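Local coordinates for protein transketolase (Campylobacter jejuni, PDB 3M7I) that belongs to the transketolase family, forms a two-chain assembly and binds thiamine diphosphate together with 5-O-phosphono-beta-D-ribofuranose, at residues Pro370-Glu375 with Phe413-Phe418; Thr473-Asp478 with Ala497-Arg502. One frame throughout, in Å; residues are numbered along the deposited sequence.

In the fold
Both contacts lie in the pyrimidine binding domain, whose core is a six-stranded parallel sheet flanked by helices. Interaction 1 comes first along the chain and closes before interaction 2 opens; it sets the short helix 369-372 against the inner strand 411-417, while interaction 2 pairs strand 496-499 with strand 472-474, at one edge of the sheet within this chain. Strand 439-443 runs between the two sites. Their centres are about 12 Å apart, and they touch through F418 CE2 and V499 CG1 at 3.7 Å. S371 on helix 369-372 and R502, just after strand 496-499, both hold the phosphate of the bound RP5, so the two contacts meet at a single ligand.

Interaction 1. Residues Pro370-Glu375 with Phe413-Phe418; sequences PSNKTE and FSATFF. With RP5 (5-O-phosphono-beta-D-ribofuranose), chain E.
S371 and N372 meet the ring of F417 where the short helix 369-372 packs on strand 411-417, an inner strand of the parallel alpha/beta sheet of the pyrimidine binding domain. Residues 371-374 run nearly opposite to 413-417, 170° apart, and no hydrogen bond joins the two segments: they meet by packing, much of it by side chains against side chains or backbone. The hydroxyl of S371 comes to the edge of the F417 ring in its plane, OG standing 3.3 Å from CE1. With OG set trans to the backbone N (chi1 -178°), the same oxygen donates a 2.7 Å hydrogen bond from S371 OG to O1X of the RP5 phosphate. The sugar oxygen O4 of RP5 also lies near the plane of the F417 ring, at its edge, so serine and sugar share one rim of the phenyl group. The side chain of F417 is also about 4 Å from bound thiamine diphosphate.

N372 reaches over the strand backbone. Its amide plane is almost perpendicular to the F417 ring, at 83°, with OD1 3.5 Å from F417 CD1; that oxygen takes a hydrogen bond from the hydroxyl of T443 on the next strand. The amide nitrogen lies against the A415-T416 peptide, its ND2 3.3 Å from T416 N, two donors that cannot bond to one another.

After the helix, K373 leaves helical geometry with a positive phi, and T374 then turns back toward the strand. L351 of helix 343-357 and I441 of the adjoining strand pack against both T374 and F413. Here T374 CB faces F413 CE1 at 4.0 Å, while the methyl T374 CG2 rests on A415 CB at 3.6 Å.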
# COMPACT_ATOMS: atom_id res chain seq x y z
N PRO A 370 -15.50 -0.76 -16.02
CA PRO A 370 -16.70 -1.54 -16.19
C PRO A 370 -17.28 -2.23 -14.92
O PRO A 370 -18.48 -2.48 -14.90
CB PRO A 370 -16.33 -2.55 -17.27
CG PRO A 370 -15.15 -2.09 -17.90
CD PRO A 370 -14.44 -1.18 -16.95
N SER A 371 -16.45 -2.55 -13.90
CA SER A 371 -16.87 -3.24 -12.72
C SER A 371 -17.14 -2.21 -11.60
O SER A 371 -18.10 -2.33 -10.79
CB SER A 371 -15.78 -4.22 -12.33
OG SER A 371 -16.17 -4.94 -11.23
N ASN A 372 -16.35 -1.14 -11.56
CA ASN A 372 -16.59 -0.02 -10.60
C ASN A 372 -17.76 0.86 -11.03
O ASN A 372 -18.29 1.61 -10.24
CB ASN A 372 -15.35 0.90 -10.44
CG ASN A 372 -14.14 0.22 -9.75
OD1 ASN A 372 -14.23 -0.82 -8.99
ND2 ASN A 372 -12.94 0.75 -10.12
N LYS A 373 -18.15 0.75 -12.31
CA LYS A 373 -19.22 1.58 -12.86
C LYS A 373 -18.84 3.07 -12.87
O LYS A 373 -19.66 3.88 -12.62
CB LYS A 373 -20.55 1.31 -12.14
CG LYS A 373 -20.95 -0.16 -12.08
CD LYS A 373 -21.04 -0.80 -13.49
CE LYS A 373 -21.60 -2.23 -13.55
NZ LYS A 373 -23.03 -2.24 -13.32
N THR A 374 -17.63 3.41 -13.29
CA THR A 374 -17.16 4.77 -13.23
C THR A 374 -16.99 5.42 -14.62
O THR A 374 -16.60 6.58 -14.74
CB THR A 374 -15.78 4.79 -12.46
OG1 THR A 374 -14.86 3.91 -13.11
CG2 THR A 374 -15.99 4.36 -11.01
N GLU A 375 -17.34 4.69 -15.69
CA GLU A 375 -17.20 5.27 -17.01
C GLU A 375 -18.13 6.50 -17.11
O GLU A 375 -19.30 6.47 -16.73
CB GLU A 375 -17.58 4.28 -18.14
CG GLU A 375 -17.13 4.83 -19.55
CD GLU A 375 -17.60 3.98 -20.74
OE1 GLU A 375 -18.06 2.83 -20.53
OE2 GLU A 375 -17.52 4.46 -21.91
N PHE A 413 -11.52 12.11 -9.27
CA PHE A 413 -11.79 10.83 -8.60
C PHE A 413 -10.92 9.67 -9.05
O PHE A 413 -10.53 9.54 -10.23
CB PHE A 413 -13.28 10.48 -8.61
CG PHE A 413 -13.75 10.00 -9.97
CD1 PHE A 413 -13.54 8.70 -10.36
CD2 PHE A 413 -14.35 10.87 -10.86
CE1 PHE A 413 -13.94 8.25 -11.62
CE2 PHE A 413 -14.75 10.44 -12.15
CZ PHE A 413 -14.54 9.14 -12.51
N SER A 414 -10.56 8.85 -8.05
CA SER A 414 -9.83 7.60 -8.15
C SER A 414 -10.72 6.42 -7.77
O SER A 414 -11.44 6.46 -6.76
CB SER A 414 -8.59 7.58 -7.23
OG SER A 414 -7.70 8.67 -7.42
N ALA A 415 -10.71 5.39 -8.61
CA ALA A 415 -11.53 4.19 -8.43
C ALA A 415 -10.80 2.88 -8.55
O ALA A 415 -9.98 2.66 -9.46
CB ALA A 415 -12.78 4.25 -9.43
N THR A 416 -11.17 1.98 -7.62
CA THR A 416 -10.79 0.59 -7.61
C THR A 416 -11.75 -0.22 -6.66
O THR A 416 -12.66 0.40 -6.09
CB THR A 416 -9.30 0.38 -7.23
OG1 THR A 416 -8.94 -0.98 -7.43
CG2 THR A 416 -9.00 0.95 -5.79
N PHE A 417 -11.50 -1.53 -6.55
CA PHE A 417 -12.19 -2.39 -5.54
C PHE A 417 -11.68 -1.95 -4.16
O PHE A 417 -10.52 -1.59 -3.96
CB PHE A 417 -11.94 -3.86 -5.69
CG PHE A 417 -12.46 -4.49 -6.95
CD1 PHE A 417 -13.58 -3.97 -7.59
CD2 PHE A 417 -11.85 -5.58 -7.45
CE1 PHE A 417 -14.05 -4.59 -8.74
CE2 PHE A 417 -12.34 -6.21 -8.64
CZ PHE A 417 -13.43 -5.71 -9.22
N PHE A 418 -12.56 -1.96 -3.16
CA PHE A 418 -12.13 -1.53 -1.85
C PHE A 418 -10.96 -2.33 -1.30
O PHE A 418 -10.12 -1.74 -0.58
CB PHE A 418 -13.35 -1.66 -0.89
CG PHE A 418 -13.21 -1.03 0.48
CD1 PHE A 418 -12.48 0.10 0.72
CD2 PHE A 418 -14.01 -1.51 1.51
CE1 PHE A 418 -12.44 0.68 1.96
CE2 PHE A 418 -14.03 -0.90 2.74
CZ PHE A 418 -13.26 0.22 2.96
C1 RP5 E . -12.25 -9.79 -11.06
O4 RP5 E . -13.26 -8.86 -10.76
C2 RP5 E . -12.41 -10.11 -12.53
O2 RP5 E . -11.36 -9.45 -13.21
C3 RP5 E . -13.83 -9.72 -12.89
O3 RP5 E . -13.98 -9.07 -14.14
C4 RP5 E . -14.18 -8.74 -11.81
C5 RP5 E . -15.53 -9.06 -11.25
O5 RP5 E . -16.48 -8.58 -12.20
P' RP5 E . -17.78 -8.02 -11.53
O1X RP5 E . -18.14 -6.63 -11.97
O2X RP5 E . -17.48 -8.18 -9.93
O3X RP5 E . -19.10 -8.85 -11.96
O1 RP5 E . -12.46 -10.98 -10.33

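Interaction 2. Residues Thr473-Asp478 with Ala497-Arg502; sequences TFRPAD and AFVLSR. With RP5 (5-O-phosphono-beta-D-ribofuranose), chain E.
The carbonyl oxygen of F474 receives V499 N at 2.7 Å with a C=O...N angle of 171°, and the CA-H of F498 adds a longer contact to the same oxygen. On the other side of its residue, F474 N donates to A497 O at 2.9 Å. These bonds join strands 472-474 and 496-499 as parallel neighbours, the two strands of a beta-alpha-beta unit linked through helix 479-491. Just beyond, one water donates to both V499 O, at 2.9 Å, and P476 O; R475 adds a CA-H...O contact to V499 O, and P476 CD packs against it.

F474 and F498 project from the same face of the sheet and lie side by side, pointing the same way. Their rings are nearly parallel, at 26°, but slid so far apart that they barely overlap; F474 CD2 stands over one face of the F498 ring, 4.1 Å from its CE1. The ring of F498 also stacks with W486 of the connecting helix. On the face of T473 and A497, the methyl T473 CG2 meets V499 CG2 at 3.8 Å. The other branch, V499 CG1, turned away from its own amide nitrogen (chi1 174°), lies against the extended aliphatic part of R475 and near the edge of its guanidinium, whose NE forms a salt bridge to D445. Where the strands give way to loops, P476 CG touches L500 CD2 at 3.8 Å.

Beyond this, R502 extends away from the ladder and presents one guanidinium edge to RP5, NE bonding O2X at 2.7 Å and NH1 bonding O3X. Such a two-point grip would be expected to limit rotation of the phosphate about its bond to the sugar, and the arginine's positive charge would probably stabilise the phosphate's negative charge.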
# COMPACT_ATOMS: atom_id res chain seq x y z
N THR A 473 -15.54 8.52 5.42
CA THR A 473 -15.71 7.24 4.82
C THR A 473 -17.22 6.99 4.77
O THR A 473 -17.83 6.68 5.82
CB THR A 473 -14.97 6.15 5.62
OG1 THR A 473 -13.60 6.57 5.87
CG2 THR A 473 -14.98 4.82 4.90
N PHE A 474 -17.82 7.19 3.59
CA PHE A 474 -19.27 6.96 3.40
C PHE A 474 -19.52 5.56 2.90
O PHE A 474 -18.86 5.06 1.97
CB PHE A 474 -19.91 7.95 2.38
CG PHE A 474 -19.82 9.37 2.78
CD1 PHE A 474 -20.69 9.89 3.71
CD2 PHE A 474 -18.89 10.20 2.26
CE1 PHE A 474 -20.60 11.16 4.09
CE2 PHE A 474 -18.82 11.52 2.68
CZ PHE A 474 -19.69 11.98 3.59
N ARG A 475 -20.49 4.90 3.55
CA ARG A 475 -20.91 3.59 3.16
C ARG A 475 -22.44 3.63 3.04
O ARG A 475 -23.20 3.19 3.99
CB ARG A 475 -20.39 2.55 4.12
CG ARG A 475 -20.73 1.10 3.76
CD ARG A 475 -19.96 0.05 4.57
NE ARG A 475 -20.18 -1.28 4.07
CZ ARG A 475 -20.88 -2.25 4.67
NH1 ARG A 475 -21.47 -2.06 5.86
NH2 ARG A 475 -21.00 -3.42 4.07
N PRO A 476 -22.91 4.11 1.85
CA PRO A 476 -24.35 4.32 1.70
C PRO A 476 -25.15 3.04 1.60
O PRO A 476 -24.72 2.06 1.01
CB PRO A 476 -24.47 5.13 0.40
CG PRO A 476 -23.31 4.76 -0.39
CD PRO A 476 -22.18 4.63 0.66
N ALA A 477 -26.32 3.04 2.25
CA ALA A 477 -27.18 1.87 2.20
C ALA A 477 -28.03 1.80 0.91
O ALA A 477 -28.53 0.72 0.54
CB ALA A 477 -28.11 1.85 3.47
N ASP A 478 -28.25 2.93 0.30
CA ASP A 478 -29.04 2.99 -0.95
C ASP A 478 -28.68 4.22 -1.78
O ASP A 478 -27.76 4.95 -1.43
CB ASP A 478 -30.56 2.94 -0.58
CG ASP A 478 -31.11 4.25 -0.03
OD1 ASP A 478 -30.36 5.25 0.20
OD2 ASP A 478 -32.40 4.29 0.20
N ALA A 497 -14.13 8.96 0.90
CA ALA A 497 -14.24 7.75 0.15
C ALA A 497 -15.67 7.31 0.14
O ALA A 497 -16.43 7.56 1.12
CB ALA A 497 -13.41 6.65 0.79
N PHE A 498 -16.00 6.61 -0.92
CA PHE A 498 -17.29 6.03 -1.10
C PHE A 498 -17.14 4.50 -1.15
O PHE A 498 -16.45 3.95 -2.03
CB PHE A 498 -18.02 6.58 -2.33
CG PHE A 498 -18.25 8.03 -2.27
CD1 PHE A 498 -19.46 8.53 -1.82
CD2 PHE A 498 -17.22 8.94 -2.55
CE1 PHE A 498 -19.70 9.90 -1.75
CE2 PHE A 498 -17.45 10.30 -2.49
CZ PHE A 498 -18.68 10.79 -2.03
N VAL A 499 -17.79 3.81 -0.23
CA VAL A 499 -17.61 2.39 -0.06
C VAL A 499 -18.92 1.78 -0.52
O VAL A 499 -19.95 1.96 0.12
CB VAL A 499 -17.30 2.03 1.40
CG1 VAL A 499 -17.27 0.51 1.61
CG2 VAL A 499 -15.96 2.71 1.84
N LEU A 500 -18.84 1.05 -1.61
CA LEU A 500 -20.01 0.70 -2.44
C LEU A 500 -20.12 -0.82 -2.70
O LEU A 500 -19.16 -1.52 -2.75
CB LEU A 500 -19.89 1.47 -3.79
CG LEU A 500 -19.66 2.96 -3.60
CD1 LEU A 500 -19.13 3.62 -4.95
CD2 LEU A 500 -20.94 3.56 -3.07
N SER A 501 -21.36 -1.33 -2.84
CA SER A 501 -21.58 -2.73 -3.00
C SER A 501 -21.51 -3.24 -4.43
O SER A 501 -21.89 -2.49 -5.35
CB SER A 501 -22.98 -3.14 -2.53
OG SER A 501 -24.00 -2.55 -3.34
N ARG A 502 -21.11 -4.48 -4.59
CA ARG A 502 -21.26 -5.19 -5.89
C ARG A 502 -22.71 -5.57 -6.07
O ARG A 502 -23.28 -5.40 -7.15
CB ARG A 502 -20.41 -6.42 -5.91
CG ARG A 502 -20.49 -7.25 -7.20
CD ARG A 502 -19.71 -8.54 -7.09
NE ARG A 502 -19.52 -9.17 -8.39
CZ ARG A 502 -20.04 -10.31 -8.78
NH1 ARG A 502 -19.79 -10.74 -10.04
NH2 ARG A 502 -20.78 -11.06 -7.96
C1 RP5 E . -12.25 -9.79 -11.06
O4 RP5 E . -13.26 -8.86 -10.76
C2 RP5 E . -12.41 -10.11 -12.53
O2 RP5 E . -11.36 -9.45 -13.21
C3 RP5 E . -13.83 -9.72 -12.89
O3 RP5 E . -13.98 -9.07 -14.14
C4 RP5 E . -14.18 -8.74 -11.81
C5 RP5 E . -15.53 -9.06 -11.25
O5 RP5 E . -16.48 -8.58 -12.20
P' RP5 E . -17.78 -8.02 -11.53
O1X RP5 E . -18.14 -6.63 -11.97
O2X RP5 E . -17.48 -8.18 -9.93
O3X RP5 E . -19.10 -8.85 -11.96
O1 RP5 E . -12.46 -10.98 -10.33
O HOH W 1 -22.63 0.92 -0.08